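Local coordinates for aspergillopepsin-2 heavy chain (Aspergillus niger var. macrosporus, PDB 1Y43), which forms, together with a light chain, an acid endopeptidase of the glutamic peptidase family G1 that hydrolyses peptide bonds in proteins, at residues A9-D14 / A105-E110; A21-G26 / Y42-D47; G60-V65 / N81-Q86. All coordinates share one frame; numbering follows the deposited sequence.

Contact 1: residues A9-D14 / A105-E110; sequences AWVGID and AEWIVE
In the curled mixed sheet of this beta-sandwich protease, two antiparallel strands pair Trp10 with Ile108 and Gly12 with Glu106 as hydrogen-bonded pairs. Trp10 N reaches Ile108 O at 2.8 Å, and Ile108 N returns the bond to Trp10 O. The Gly12-Glu106 pair is closed in the same way by two further backbone bonds.

Side chains alternate between the two faces. On one, Val11 touches Trp107, with CG1 3.5 Å from CD1, while the indole NE1 of Trp107 bonds to the backbone of the partner chain. Apolar residues suit this face because Ala9, Trp107 and Val109 pack against strand 126-136. Residues 105-110 also pair with a strand of the partner chain, so the sheet continues across the interface.

Trp10 lies on the other face, together with Ile108 and Glu106. Its CG sits between the backbone N and the carbonyl carbon (chi1 52°), which lays the indole against the neighbouring strand. Ile108 CB rests over the six-membered ring in a CH-pi contact, 3.8 Å from its centroid, and its beta-branch gives the flat ring a broad aliphatic bed. Gly12, with no side chain, lets its CA meet the rim of the indole in its plane, beside CZ3. Glutamate is long enough at position 106: bent about its CB-CG bond, Glu106 reaches past the indole and sets its carboxylate plane nearly perpendicular to the ring. This carries OE2 within 3.5 Å of Trp10 CZ3 and within 2.7 Å of Asp14 O. Asp14 itself turns its carboxylate to the backbone amides of residues 101-104. At the far end of the indole, the extended chain of Glu110 offers the anti lone pair of OE1 to Trp10 NE1, 3.0 Å away, with the oxygen tilted 27° from the ring plane.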
loop_
_atom_site.group_PDB
_atom_site.type_symbol
_atom_site.label_atom_id
_atom_site.label_comp_id
_atom_site.label_asym_id
_atom_site.label_seq_id
_atom_site.Cartn_x
_atom_site.Cartn_y
_atom_site.Cartn_z
ATOM N N ALA B 9 -0.719 3.371 3.372
ATOM C CA ALA B 9 -1.385 3.070 2.112
ATOM C C ALA B 9 -0.247 2.696 1.176
ATOM O O ALA B 9 0.759 3.414 1.091
ATOM C CB ALA B 9 -2.119 4.289 1.576
ATOM N N TRP B 10 -0.401 1.590 0.466
ATOM C CA TRP B 10 0.639 1.137 -0.440
ATOM C C TRP B 10 0.106 0.255 -1.566
ATOM O O TRP B 10 -1.045 -0.169 -1.538
ATOM C CB TRP B 10 1.699 0.354 0.362
ATOM C CG TRP B 10 1.157 -0.743 1.234
ATOM C CD1 TRP B 10 0.763 -0.638 2.544
ATOM C CD2 TRP B 10 1.014 -2.129 0.885
ATOM N NE1 TRP B 10 0.401 -1.868 3.027
ATOM C CE2 TRP B 10 0.544 -2.801 2.031
ATOM C CE3 TRP B 10 1.245 -2.863 -0.286
ATOM C CZ2 TRP B 10 0.303 -4.182 2.045
ATOM C CZ3 TRP B 10 1.003 -4.242 -0.269
ATOM C CH2 TRP B 10 0.538 -4.882 0.889
ATOM N N VAL B 11 0.936 0.054 -2.590
ATOM C CA VAL B 11 0.603 -0.869 -3.669
ATOM C C VAL B 11 1.714 -1.911 -3.626
ATOM O O VAL B 11 2.853 -1.625 -3.193
ATOM C CB VAL B 11 0.554 -0.211 -5.083
ATOM C CG1 VAL B 11 -0.558 0.801 -5.143
ATOM C CG2 VAL B 11 1.903 0.390 -5.458
ATOM N N GLY B 12 1.393 -3.121 -4.036
ATOM C CA GLY B 12 2.404 -4.151 -4.002
ATOM C C GLY B 12 2.077 -5.400 -4.781
ATOM O O GLY B 12 0.981 -5.548 -5.334
ATOM N N ILE B 13 3.094 -6.244 -4.899
ATOM C CA ILE B 13 2.998 -7.534 -5.562
ATOM C C ILE B 13 3.271 -8.604 -4.491
ATOM O O ILE B 13 4.237 -8.497 -3.725
ATOM C CB ILE B 13 4.052 -7.660 -6.690
ATOM C CG1 ILE B 13 3.735 -6.642 -7.798
ATOM C CG2 ILE B 13 4.080 -9.088 -7.251
ATOM C CD1 ILE B 13 4.765 -6.594 -8.926
ATOM N N ASP B 14 2.373 -9.585 -4.423
ATOM C CA ASP B 14 2.460 -10.720 -3.511
ATOM C C ASP B 14 2.210 -10.435 -2.041
ATOM O O ASP B 14 1.826 -9.321 -1.677
ATOM C CB ASP B 14 3.765 -11.489 -3.746
ATOM C CG ASP B 14 3.812 -12.119 -5.136
ATOM O OD1 ASP B 14 2.743 -12.492 -5.651
ATOM O OD2 ASP B 14 4.911 -12.229 -5.712
ATOM N N ALA B 105 -1.577 -8.813 -6.789
ATOM C CA ALA B 105 -1.351 -7.394 -7.090
ATOM C C ALA B 105 -2.365 -6.742 -6.157
ATOM O O ALA B 105 -3.529 -7.137 -6.148
ATOM C CB ALA B 105 -1.686 -7.070 -8.553
ATOM N N GLU B 106 -1.952 -5.758 -5.370
ATOM C CA GLU B 106 -2.885 -5.158 -4.409
ATOM C C GLU B 106 -2.712 -3.673 -4.132
ATOM O O GLU B 106 -1.649 -3.110 -4.379
ATOM C CB GLU B 106 -2.826 -5.946 -3.084
ATOM C CG GLU B 106 -1.470 -5.918 -2.368
ATOM C CD GLU B 106 -0.567 -7.120 -2.661
ATOM O OE1 GLU B 106 -1.022 -8.125 -3.233
ATOM O OE2 GLU B 106 0.631 -7.035 -2.324
ATOM N N TRP B 107 -3.808 -3.064 -3.652
ATOM C CA TRP B 107 -3.913 -1.652 -3.274
ATOM C C TRP B 107 -4.425 -1.774 -1.843
ATOM O O TRP B 107 -5.581 -2.157 -1.623
ATOM C CB TRP B 107 -4.936 -0.940 -4.166
ATOM C CG TRP B 107 -4.554 -0.955 -5.624
ATOM C CD1 TRP B 107 -3.811 -0.021 -6.285
ATOM C CD2 TRP B 107 -4.870 -1.984 -6.579
ATOM N NE1 TRP B 107 -3.644 -0.417 -7.601
ATOM C CE2 TRP B 107 -4.279 -1.600 -7.806
ATOM C CE3 TRP B 107 -5.592 -3.183 -6.509
ATOM C CZ2 TRP B 107 -4.389 -2.394 -8.965
ATOM C CZ3 TRP B 107 -5.697 -3.967 -7.661
ATOM C CH2 TRP B 107 -5.097 -3.565 -8.870
ATOM N N ILE B 108 -3.581 -1.416 -0.874
ATOM C CA ILE B 108 -3.906 -1.640 0.533
ATOM C C ILE B 108 -3.691 -0.483 1.512
ATOM O O ILE B 108 -2.805 0.342 1.321
ATOM C CB ILE B 108 -3.001 -2.826 1.050
ATOM C CG1 ILE B 108 -3.234 -4.105 0.224
ATOM C CG2 ILE B 108 -3.196 -3.090 2.541
ATOM C CD1 ILE B 108 -4.599 -4.758 0.431
ATOM N N VAL B 109 -4.584 -0.409 2.508
ATOM C CA VAL B 109 -4.460 0.516 3.628
ATOM C C VAL B 109 -4.243 -0.480 4.785
ATOM O O VAL B 109 -5.061 -1.379 5.026
ATOM C CB VAL B 109 -5.711 1.389 3.854
ATOM C CG1 VAL B 109 -5.570 2.163 5.152
ATOM C CG2 VAL B 109 -5.878 2.375 2.702
ATOM N N GLU B 110 -3.128 -0.337 5.480
ATOM C CA GLU B 110 -2.767 -1.279 6.526
ATOM C C GLU B 110 -2.552 -0.724 7.921
ATOM O O GLU B 110 -2.156 0.435 8.099
ATOM C CB GLU B 110 -1.487 -2.005 6.092
ATOM C CG GLU B 110 -0.879 -2.925 7.143
ATOM C CD GLU B 110 0.384 -3.641 6.676
ATOM O OE1 GLU B 110 0.779 -3.516 5.503
ATOM O OE2 GLU B 110 0.985 -4.345 7.501
#

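Contact 2: residues A21-G26 / Y42-D47; sequences AILQTG and YEWYPD
Gln24 and Glu43 face each other as a hydrogen-bonded pair: Gln24 N gives to Glu43 O and Glu43 N gives to Gln24 O, both at 3.0 Å. Their side chains run side by side in the same direction. Although Gln24 NE2 lies 3.3 Å from Glu43 OE1, the angle is too poor for a bond, and a water joins them instead. It accepts from Gln24 NE2 at 2.6 Å and gives a weak bond to Glu43 OE1. An amide and a carboxylate, both at the ends of extended chains, suit such a shared water.

Two residues along, the same face carries Ile22 and Tyr45, whose CB atoms meet at 3.8 Å. The backbone bond from Tyr45 N to Ile22 O is short, whereas the return from Ile22 N to Tyr45 O is weak, close to where the strand ends at the cis peptide bond before Pro46.

On the opposite face, Leu23 CD1 touches Trp44 CE3 at 3.8 Å. Ala21 CB, just before the strand, lies 3.7 Å from Trp44 NE1. Trp44 is positioned from outside, its NE1 bonding Gly98 O and its ring meeting Phe92 edge-to-face. Thr25, beside Tyr42, sends OG1 to Trp41 O and packs its side chain on Val65 and Val67. With strands 172° apart and a short connection, this is the body of an antiparallel beta hairpin.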
loop_
_atom_site.group_PDB
_atom_site.type_symbol
_atom_site.label_atom_id
_atom_site.label_comp_id
_atom_site.label_asym_id
_atom_site.label_seq_id
_atom_site.Cartn_x
_atom_site.Cartn_y
_atom_site.Cartn_z
ATOM N N ALA B 21 7.642 -13.401 -0.378
ATOM C CA ALA B 21 8.070 -12.016 -0.542
ATOM C C ALA B 21 6.918 -11.086 -0.832
ATOM O O ALA B 21 5.807 -11.527 -1.136
ATOM C CB ALA B 21 9.080 -11.904 -1.672
ATOM N N ILE B 22 7.202 -9.797 -0.683
ATOM C CA ILE B 22 6.268 -8.732 -0.992
ATOM C C ILE B 22 7.104 -7.560 -1.468
ATOM O O ILE B 22 8.042 -7.145 -0.782
ATOM C CB ILE B 22 5.467 -8.186 0.209
ATOM C CG1 ILE B 22 4.871 -9.303 1.056
ATOM C CG2 ILE B 22 4.349 -7.274 -0.316
ATOM C CD1 ILE B 22 4.012 -8.803 2.202
ATOM N N LEU B 23 6.814 -7.079 -2.671
ATOM C CA LEU B 23 7.487 -5.904 -3.215
ATOM C C LEU B 23 6.417 -4.816 -3.021
ATOM O O LEU B 23 5.342 -4.872 -3.643
ATOM C CB LEU B 23 7.821 -6.090 -4.702
ATOM C CG LEU B 23 8.184 -4.827 -5.495
ATOM C CD1 LEU B 23 9.327 -4.046 -4.838
ATOM C CD2 LEU B 23 8.548 -5.212 -6.913
ATOM N N GLN B 24 6.710 -3.818 -2.187
ATOM C CA GLN B 24 5.711 -2.796 -1.889
ATOM C C GLN B 24 6.323 -1.434 -1.620
ATOM O O GLN B 24 7.505 -1.314 -1.293
ATOM C CB GLN B 24 4.923 -3.221 -0.649
ATOM C CG GLN B 24 5.842 -3.600 0.505
ATOM C CD GLN B 24 5.121 -4.169 1.719
ATOM O OE1 GLN B 24 3.907 -4.033 1.891
ATOM N NE2 GLN B 24 5.916 -4.765 2.572
ATOM N N THR B 25 5.521 -0.400 -1.824
ATOM C CA THR B 25 5.971 0.963 -1.592
ATOM C C THR B 25 4.746 1.783 -1.231
ATOM O O THR B 25 3.641 1.536 -1.741
ATOM C CB THR B 25 6.719 1.550 -2.808
ATOM O OG1 THR B 25 7.459 2.708 -2.392
ATOM C CG2 THR B 25 5.746 1.965 -3.926
ATOM N N GLY B 26 4.919 2.733 -0.320
ATOM C CA GLY B 26 3.791 3.539 0.086
ATOM C C GLY B 26 4.133 4.670 1.024
ATOM O O GLY B 26 5.286 5.085 1.140
ATOM N N TYR B 42 9.850 2.079 1.125
ATOM C CA TYR B 42 9.826 0.940 0.204
ATOM C C TYR B 42 10.235 -0.289 1.002
ATOM O O TYR B 42 10.883 -0.171 2.048
ATOM C CB TYR B 42 10.788 1.113 -0.980
ATOM C CG TYR B 42 12.244 1.239 -0.589
ATOM C CD1 TYR B 42 13.033 0.107 -0.364
ATOM C CD2 TYR B 42 12.822 2.500 -0.426
ATOM C CE1 TYR B 42 14.363 0.232 0.015
ATOM C CE2 TYR B 42 14.149 2.645 -0.051
ATOM C CZ TYR B 42 14.913 1.506 0.169
ATOM O OH TYR B 42 16.227 1.653 0.546
ATOM N N GLU B 43 9.872 -1.464 0.508
ATOM C CA GLU B 43 10.226 -2.694 1.186
ATOM C C GLU B 43 10.103 -3.900 0.288
ATOM O O GLU B 43 9.169 -4.002 -0.508
ATOM C CB GLU B 43 9.323 -2.914 2.412
ATOM C CG GLU B 43 9.558 -4.267 3.108
ATOM C CD GLU B 43 8.922 -4.368 4.492
ATOM O OE1 GLU B 43 7.986 -3.599 4.808
ATOM O OE2 GLU B 43 9.406 -5.213 5.277
ATOM N N TRP B 44 11.094 -4.768 0.360
ATOM C CA TRP B 44 11.042 -6.021 -0.359
ATOM C C TRP B 44 11.094 -7.055 0.775
ATOM O O TRP B 44 12.174 -7.489 1.200
ATOM C CB TRP B 44 12.215 -6.206 -1.334
ATOM C CG TRP B 44 12.052 -7.429 -2.229
ATOM C CD1 TRP B 44 11.819 -8.734 -1.831
ATOM C CD2 TRP B 44 12.067 -7.457 -3.656
ATOM N NE1 TRP B 44 11.687 -9.545 -2.919
ATOM C CE2 TRP B 44 11.832 -8.789 -4.057
ATOM C CE3 TRP B 44 12.249 -6.475 -4.645
ATOM C CZ2 TRP B 44 11.775 -9.173 -5.407
ATOM C CZ3 TRP B 44 12.190 -6.855 -5.982
ATOM C CH2 TRP B 44 11.954 -8.189 -6.348
ATOM N N TYR B 45 9.928 -7.348 1.338
ATOM C CA TYR B 45 9.804 -8.314 2.423
ATOM C C TYR B 45 10.424 -9.632 1.953
ATOM O O TYR B 45 10.194 -10.038 0.819
ATOM C CB TYR B 45 8.316 -8.477 2.749
ATOM C CG TYR B 45 8.001 -9.527 3.779
ATOM C CD1 TYR B 45 7.832 -10.865 3.410
ATOM C CD2 TYR B 45 7.868 -9.188 5.124
ATOM C CE1 TYR B 45 7.532 -11.848 4.362
ATOM C CE2 TYR B 45 7.564 -10.161 6.088
ATOM C CZ TYR B 45 7.403 -11.489 5.699
ATOM O OH TYR B 45 7.130 -12.462 6.646
ATOM N N PRO B 46 11.094 -10.389 2.846
ATOM C CA PRO B 46 11.359 -10.186 4.275
ATOM C C PRO B 46 12.419 -9.203 4.750
ATOM O O PRO B 46 12.728 -9.186 5.942
ATOM C CB PRO B 46 11.637 -11.602 4.768
ATOM C CG PRO B 46 12.408 -12.161 3.656
ATOM C CD PRO B 46 11.634 -11.692 2.418
ATOM N N ASP B 47 13.000 -8.413 3.858
ATOM C CA ASP B 47 13.963 -7.405 4.291
ATOM C C ASP B 47 13.129 -6.299 4.974
ATOM O O ASP B 47 11.899 -6.270 4.858
ATOM C CB ASP B 47 14.701 -6.827 3.077
ATOM C CG ASP B 47 15.971 -6.057 3.445
ATOM O OD1 ASP B 47 16.293 -5.868 4.639
ATOM O OD2 ASP B 47 16.671 -5.628 2.504
HETATM O O HOH W 1 5.625 -5.755 4.936
#

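Contact 3: residues G60-V65 / N81-Q86; sequences GDSIKV and NLTTGQ. With SO4 (sulfate ion), chain G.
Carboxylate oxygen OD2 of Asp61 is gripped by two donors, the side-chain ND2 of Asn81 at 3.1 Å and the backbone N of Ser58. The amide of Asn81 directs its N-H almost straight and in its own plane, yet meets the carboxylate from above, 48° out of the carboxylate plane. That ND2 also bonds Thr56 O, so it has two acceptors, probably one for each hydrogen.

Asparagine suits this corner because its other end works too. With CG anti to the backbone N (chi1 -175°), OD1 turns back over its own segment and accepts from Thr84 N at 3.3 Å, an Asx motif, and more weakly from Thr83 N. The turn also closes through a backbone bond from Asn81 N to Gln86 O, and Gly85 accommodates the positive phi that the turn requires there.

Thr83 bonds to the start of strand 62-69, whose residues 62-65 also pair with a strand of the partner chain. Its OG1 accepts a nearly linear bond from Ser62 N, 2.9 Å long and 172° at the hydrogen, and its methyl CG2 lies beside Asp61 OD1. Next to it, Leu82 N gives to Ser62 O at 2.8 Å, so both backbone polar atoms of Ser62 are met from the turn. Ile63, on the same face as Asn81, sets CD1 over the flat amide, 3.7 Å from Asn81 CG. Ile63 also touches Val79 and Ile57.

Lys64, fully extended, carries NZ away from the turn to a sulfate ion, probably from the crystallisation liquor, with O2 at 3.0 Å and a weaker bond to O4. The side chains of Asp61, Asn81 and Thr83 thus continue the pairing where regular strand bonding ends, and the shared bonds of Asn81 should hold its amide in one orientation.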
loop_
_atom_site.group_PDB
_atom_site.type_symbol
_atom_site.label_atom_id
_atom_site.label_comp_id
_atom_site.label_asym_id
_atom_site.label_seq_id
_atom_site.Cartn_x
_atom_site.Cartn_y
_atom_site.Cartn_z
ATOM N N GLY B 60 -2.964 16.287 1.752
ATOM C CA GLY B 60 -3.565 16.781 0.533
ATOM C C GLY B 60 -2.787 16.593 -0.746
ATOM O O GLY B 60 -3.342 16.819 -1.817
ATOM N N ASP B 61 -1.520 16.202 -0.658
ATOM C CA ASP B 61 -0.718 16.004 -1.861
ATOM C C ASP B 61 -1.193 14.785 -2.638
ATOM O O ASP B 61 -1.684 13.815 -2.056
ATOM C CB ASP B 61 0.750 15.779 -1.495
ATOM C CG ASP B 61 1.451 17.040 -1.024
ATOM O OD1 ASP B 61 0.902 18.154 -1.173
ATOM O OD2 ASP B 61 2.583 16.907 -0.525
ATOM N N SER B 62 -1.030 14.847 -3.954
ATOM C CA SER B 62 -1.385 13.751 -4.837
ATOM C C SER B 62 -0.135 12.918 -5.029
ATOM O O SER B 62 0.906 13.423 -5.480
ATOM C CB SER B 62 -1.839 14.287 -6.180
ATOM O OG SER B 62 -3.150 14.794 -6.075
ATOM N N ILE B 63 -0.240 11.647 -4.673
ATOM C CA ILE B 63 0.880 10.736 -4.759
ATOM C C ILE B 63 0.600 9.617 -5.750
ATOM O O ILE B 63 -0.534 9.136 -5.840
ATOM C CB ILE B 63 1.119 10.076 -3.377
ATOM C CG1 ILE B 63 1.338 11.146 -2.306
ATOM C CG2 ILE B 63 2.270 9.095 -3.427
ATOM C CD1 ILE B 63 2.480 12.110 -2.568
ATOM N N LYS B 64 1.603 9.244 -6.536
ATOM C CA LYS B 64 1.462 8.117 -7.456
ATOM C C LYS B 64 2.524 7.106 -7.039
ATOM O O LYS B 64 3.709 7.444 -6.944
ATOM C CB LYS B 64 1.677 8.538 -8.913
ATOM C CG LYS B 64 1.526 7.387 -9.895
ATOM C CD LYS B 64 1.603 7.871 -11.328
ATOM C CE LYS B 64 1.536 6.719 -12.323
ATOM N NZ LYS B 64 1.847 7.205 -13.707
ATOM N N VAL B 65 2.096 5.897 -6.708
ATOM C CA VAL B 65 3.024 4.847 -6.307
ATOM C C VAL B 65 3.023 3.718 -7.330
ATOM O O VAL B 65 1.967 3.313 -7.829
ATOM C CB VAL B 65 2.690 4.272 -4.902
ATOM C CG1 VAL B 65 3.082 5.265 -3.823
ATOM C CG2 VAL B 65 1.200 3.914 -4.792
ATOM N N ASN B 81 5.452 12.478 -5.977
ATOM C CA ASN B 81 4.553 13.450 -5.384
ATOM C C ASN B 81 4.186 14.366 -6.549
ATOM O O ASN B 81 4.973 15.232 -6.947
ATOM C CB ASN B 81 5.257 14.234 -4.282
ATOM C CG ASN B 81 4.320 15.169 -3.558
ATOM O OD1 ASN B 81 3.380 15.712 -4.155
ATOM N ND2 ASN B 81 4.557 15.365 -2.273
ATOM N N LEU B 82 3.015 14.140 -7.130
ATOM C CA LEU B 82 2.562 14.910 -8.276
ATOM C C LEU B 82 2.402 16.384 -7.979
ATOM O O LEU B 82 2.683 17.222 -8.837
ATOM C CB LEU B 82 1.260 14.326 -8.817
ATOM C CG LEU B 82 1.383 12.849 -9.211
ATOM C CD1 LEU B 82 0.055 12.297 -9.674
ATOM C CD2 LEU B 82 2.418 12.717 -10.306
ATOM N N THR B 83 2.038 16.703 -6.744
ATOM C CA THR B 83 1.826 18.083 -6.328
ATOM C C THR B 83 3.103 18.918 -6.355
ATOM O O THR B 83 3.086 20.076 -6.762
ATOM C CB THR B 83 1.229 18.120 -4.903
ATOM O OG1 THR B 83 0.036 17.333 -4.871
ATOM C CG2 THR B 83 0.927 19.553 -4.468
ATOM N N THR B 84 4.209 18.326 -5.922
ATOM C CA THR B 84 5.469 19.049 -5.869
ATOM C C THR B 84 6.427 18.728 -7.007
ATOM O O THR B 84 7.475 19.359 -7.129
ATOM C CB THR B 84 6.192 18.772 -4.552
ATOM O OG1 THR B 84 6.478 17.375 -4.455
ATOM C CG2 THR B 84 5.325 19.179 -3.369
ATOM N N GLY B 85 6.106 17.702 -7.789
ATOM C CA GLY B 85 6.976 17.308 -8.885
ATOM C C GLY B 85 8.155 16.431 -8.476
ATOM O O GLY B 85 9.040 16.190 -9.298
ATOM N N GLN B 86 8.191 15.965 -7.226
ATOM C CA GLN B 86 9.294 15.116 -6.729
ATOM C C GLN B 86 9.016 13.648 -7.076
ATOM O O GLN B 86 7.887 13.189 -6.972
ATOM C CB GLN B 86 9.446 15.199 -5.195
ATOM C CG GLN B 86 9.898 16.535 -4.580
ATOM C CD GLN B 86 9.667 16.581 -3.051
ATOM O OE1 GLN B 86 10.591 16.807 -2.268
ATOM N NE2 GLN B 86 8.424 16.341 -2.632
HETATM S S SO4 G . 4.057 9.932 -14.530
HETATM O O1 SO4 G . 4.860 11.147 -14.094
HETATM O O2 SO4 G . 2.618 10.123 -14.109
HETATM O O3 SO4 G . 4.129 9.778 -16.037
HETATM O O4 SO4 G . 4.615 8.695 -13.869
#

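How the contacts relate
From the N terminus, strand 4-13 first brings residues 9-14 into place; they wait some ninety residues for partner 105-110, so contact 1 closes the longest loop. Contacts 2 and 3 both lie within that loop, one after the other: 21-26 returns to 42-47 before 60-65 meets 81-86. Contacts 1 and 2 share one sheet, since strands 4-13 and 22-32 are neighbours in it, with Ile13 N 2.9 Å from Leu23 O. Contact 3 lies at one end of a second sheet, which a strand of the partner chain extends and which packs on the first: Val65 CG2 touches Val11 CG1 at 3.6 Å, and Val65 CB lies 4.0 Å from Thr25 CG2.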